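Local coordinates for Low molecular weight phosphotyrosine phosphatase family protein (Streptococcus pyogenes, PDB 5GOT), which probably hydrolyses phosphotyrosine in proteins, as a low molecular weight protein tyrosine phosphatase that uses a cysteine nucleophile, at residues Val7-Ile12 with Ser39-Gly44. Sequence-based numbering, arbitrary orientation.
Sequences VCLGNI and SDWEHG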
ATOM      1  N   VAL A   7      -2.944   0.754   2.720  1.00 19.90           N
ATOM      2  CA  VAL A   7      -3.557   0.338   3.972  1.00 21.34           C
ATOM      3  C   VAL A   7      -4.284  -0.982   3.772  1.00 20.48           C
ATOM      4  O   VAL A   7      -4.970  -1.173   2.759  1.00 19.95           O
ATOM      5  CB  VAL A   7      -4.533   1.414   4.509  1.00 22.71           C
ATOM      6  CG1 VAL A   7      -5.160   0.928   5.779  1.00 18.15           C
ATOM      7  CG2 VAL A   7      -3.821   2.749   4.739  1.00 19.46           C
ATOM      8  N   CYS A   8      -4.124  -1.901   4.723  1.00 20.16           N
ATOM      9  CA  CYS A   8      -4.980  -3.087   4.809  1.00 23.50           C
ATOM     10  C   CYS A   8      -5.282  -3.328   6.290  1.00 22.07           C
ATOM     11  O   CYS A   8      -5.014  -2.474   7.136  1.00 22.54           O
ATOM     12  CB  CYS A   8      -4.350  -4.302   4.111  1.00 19.25           C
ATOM     13  SG  CYS A   8      -2.832  -4.992   4.902  1.00 20.77           S
ATOM     14  N   LEU A   9      -5.892  -4.475   6.603  1.00 21.82           N
ATOM     15  CA  LEU A   9      -6.370  -4.702   7.965  1.00 23.69           C
ATOM     16  C   LEU A   9      -5.209  -4.799   8.957  1.00 28.61           C
ATOM     17  O   LEU A   9      -5.235  -4.174  10.029  1.00 23.79           O
ATOM     18  CB  LEU A   9      -7.224  -5.973   8.009  1.00 22.10           C
ATOM     19  CG  LEU A   9      -7.573  -6.501   9.409  1.00 26.08           C
ATOM     20  CD1 LEU A   9      -8.575  -5.606  10.093  1.00 27.09           C
ATOM     21  CD2 LEU A   9      -8.093  -7.931   9.334  1.00 25.17           C
ATOM     22  N   GLY A  10      -4.180  -5.577   8.616  1.00 23.89           N
ATOM     23  CA  GLY A  10      -3.099  -5.838   9.550  1.00 22.38           C
ATOM     24  C   GLY A  10      -1.732  -5.314   9.164  1.00 24.20           C
ATOM     25  O   GLY A  10      -0.813  -5.373   9.987  1.00 25.75           O
ATOM     26  N   ASN A  11      -1.560  -4.811   7.931  1.00 21.63           N
ATOM     27  CA  ASN A  11      -0.287  -4.207   7.506  1.00 21.93           C
ATOM     28  C   ASN A  11       0.871  -5.205   7.639  1.00 21.44           C
ATOM     29  O   ASN A  11       1.984  -4.849   8.028  1.00 21.25           O
ATOM     30  CB  ASN A  11      -0.000  -2.917   8.306  1.00 24.02           C
ATOM     31  CG  ASN A  11       1.197  -2.110   7.780  1.00 24.08           C
ATOM     32  OD1 ASN A  11       1.967  -1.543   8.577  1.00 24.16           O
ATOM     33  ND2 ASN A  11       1.338  -2.014   6.451  1.00 21.31           N
ATOM     34  N   ILE A  12       0.608  -6.472   7.318  1.00 23.53           N
ATOM     35  CA  ILE A  12       1.685  -7.450   7.193  1.00 24.12           C
ATOM     36  C   ILE A  12       1.651  -8.211   5.880  1.00 22.80           C
ATOM     37  O   ILE A  12       2.685  -8.780   5.495  1.00 21.89           O
ATOM     38  CB  ILE A  12       1.705  -8.442   8.388  1.00 24.45           C
ATOM     39  CG1 ILE A  12       0.459  -9.336   8.428  1.00 24.32           C
ATOM     40  CG2 ILE A  12       1.903  -7.722   9.731  1.00 21.60           C
ATOM     41  CD1 ILE A  12       0.569 -10.435   9.516  1.00 27.15           C
ATOM     42  N   SER A  39      -6.325  -1.727  11.826  1.00 28.22           N
ATOM     43  CA  SER A  39      -6.504  -2.293  13.159  1.00 28.01           C
ATOM     44  C   SER A  39      -5.190  -2.346  13.926  1.00 30.74           C
ATOM     45  O   SER A  39      -4.113  -2.070  13.391  1.00 27.65           O
ATOM     46  CB  SER A  39      -7.070  -3.707  13.083  1.00 29.50           C
ATOM     47  OG  SER A  39      -6.018  -4.615  12.791  1.00 28.18           O
ATOM     48  N   ASP A  40      -5.331  -2.743  15.201  1.00 28.71           N
ATOM     49  CA  ASP A  40      -4.309  -3.115  16.173  1.00 35.53           C
ATOM     50  C   ASP A  40      -3.785  -4.523  16.000  1.00 32.28           C
ATOM     51  O   ASP A  40      -2.788  -4.872  16.640  1.00 31.36           O
ATOM     52  CB  ASP A  40      -4.895  -3.069  17.590  1.00 31.38           C
ATOM     53  CG  ASP A  40      -4.387  -1.935  18.372  1.00 42.16           C
ATOM     54  OD1 ASP A  40      -3.547  -1.187  17.823  1.00 47.46           O
ATOM     55  OD2 ASP A  40      -4.814  -1.781  19.539  1.00 49.07           O
ATOM     56  N   TRP A  41      -4.467  -5.344  15.206  1.00 28.29           N
ATOM     57  CA  TRP A  41      -4.463  -6.783  15.418  1.00 32.96           C
ATOM     58  C   TRP A  41      -3.119  -7.445  15.127  1.00 32.04           C
ATOM     59  O   TRP A  41      -2.929  -8.598  15.517  1.00 32.76           O
ATOM     60  CB  TRP A  41      -5.573  -7.409  14.576  1.00 30.75           C
ATOM     61  CG  TRP A  41      -6.944  -6.896  14.942  1.00 31.99           C
ATOM     62  CD1 TRP A  41      -7.252  -5.986  15.922  1.00 31.00           C
ATOM     63  CD2 TRP A  41      -8.190  -7.276  14.348  1.00 34.03           C
ATOM     64  NE1 TRP A  41      -8.606  -5.783  15.970  1.00 31.27           N
ATOM     65  CE2 TRP A  41      -9.207  -6.556  15.012  1.00 32.78           C
ATOM     66  CE3 TRP A  41      -8.545  -8.149  13.311  1.00 31.88           C
ATOM     67  CZ2 TRP A  41     -10.552  -6.686  14.677  1.00 30.74           C
ATOM     68  CZ3 TRP A  41      -9.883  -8.282  12.984  1.00 31.30           C
ATOM     69  CH2 TRP A  41     -10.871  -7.550  13.662  1.00 29.75           C
ATOM     70  N   GLU A  42      -2.190  -6.757  14.464  1.00 28.45           N
ATOM     71  CA  GLU A  42      -0.885  -7.328  14.154  1.00 27.03           C
ATOM     72  C   GLU A  42       0.239  -6.378  14.543  1.00 29.44           C
ATOM     73  O   GLU A  42       1.374  -6.546  14.076  1.00 28.25           O
ATOM     74  CB  GLU A  42      -0.792  -7.681  12.662  1.00 27.61           C
ATOM     75  CG  GLU A  42      -1.792  -8.751  12.196  1.00 23.31           C
ATOM     76  CD  GLU A  42      -1.393 -10.159  12.638  1.00 28.99           C
ATOM     77  OE1 GLU A  42      -0.262 -10.306  13.146  1.00 27.52           O
ATOM     78  OE2 GLU A  42      -2.192 -11.116  12.470  1.00 28.74           O
ATOM     79  N   HIS A  43      -0.049  -5.382  15.385  1.00 30.58           N
ATOM     80  CA  HIS A  43       0.862  -4.253  15.535  1.00 30.19           C
ATOM     81  C   HIS A  43       2.210  -4.707  16.076  1.00 32.90           C
ATOM     82  O   HIS A  43       2.286  -5.522  17.003  1.00 36.66           O
ATOM     83  CB  HIS A  43       0.244  -3.178  16.437  1.00 36.11           C
ATOM     84  CG  HIS A  43       0.343  -3.478  17.901  1.00 40.21           C
ATOM     85  ND1 HIS A  43       1.479  -3.215  18.638  1.00 43.61           N
ATOM     86  CD2 HIS A  43      -0.550  -4.020  18.763  1.00 42.01           C
ATOM     87  CE1 HIS A  43       1.282  -3.586  19.891  1.00 48.13           C
ATOM     88  NE2 HIS A  43       0.058  -4.074  19.994  1.00 46.72           N
ATOM     89  N   GLY A  44       3.278  -4.198  15.470  1.00 30.36           N
ATOM     90  CA  GLY A  44       4.617  -4.563  15.841  1.00 36.23           C
ATOM     91  C   GLY A  44       5.181  -5.770  15.121  1.00 33.08           C
ATOM     92  O   GLY A  44       6.401  -5.945  15.113  1.00 34.50           O
TER
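One face of the W41 indole receives L9 CD1, 4.0 Å above the ring plane and displaced toward the rim, and the same face carries S39 CB. The other L9 methyl, CD2, reaches the six-membered ring at CE3, 4.0 Å away. Both methyls get there because chi1 of L9 (168°) turns CG away from the backbone N. Next to this apolar contact, the L9 carbonyl oxygen accepts two hydrogen bonds. S39 N donates to L9 O in the carbonyl plane (3.2 Å). S39 OG, 2.9 Å from the same L9 O, approaches from above that plane. S39 OG itself accepts from W41 N (3.0 Å, nearly straight at 167°), an ST turn that ties the hydroxyl to the type I beta turn from D40 to H43 and fixes its rotation. Farther along, E42 CB lies in van der Waals contact with G10 O (3.5 Å), whose hydrogen bond goes to S68. The E42 chain bends at its second torsion and crosses I12 at about a right angle, setting its carboxylate carbon CD 3.7 Å from I12 CD1; the polar end bonds N45 through OE1. Residues 8–12 begin the family's CX5R phosphate-binding loop, and C8 is probably the nucleophile, as in relatives. The contact joins the start of this P-loop, between strand 2-8 and helix 14-23, to the loop linking the adjacent parallel strand 31-37 to helix 49-57.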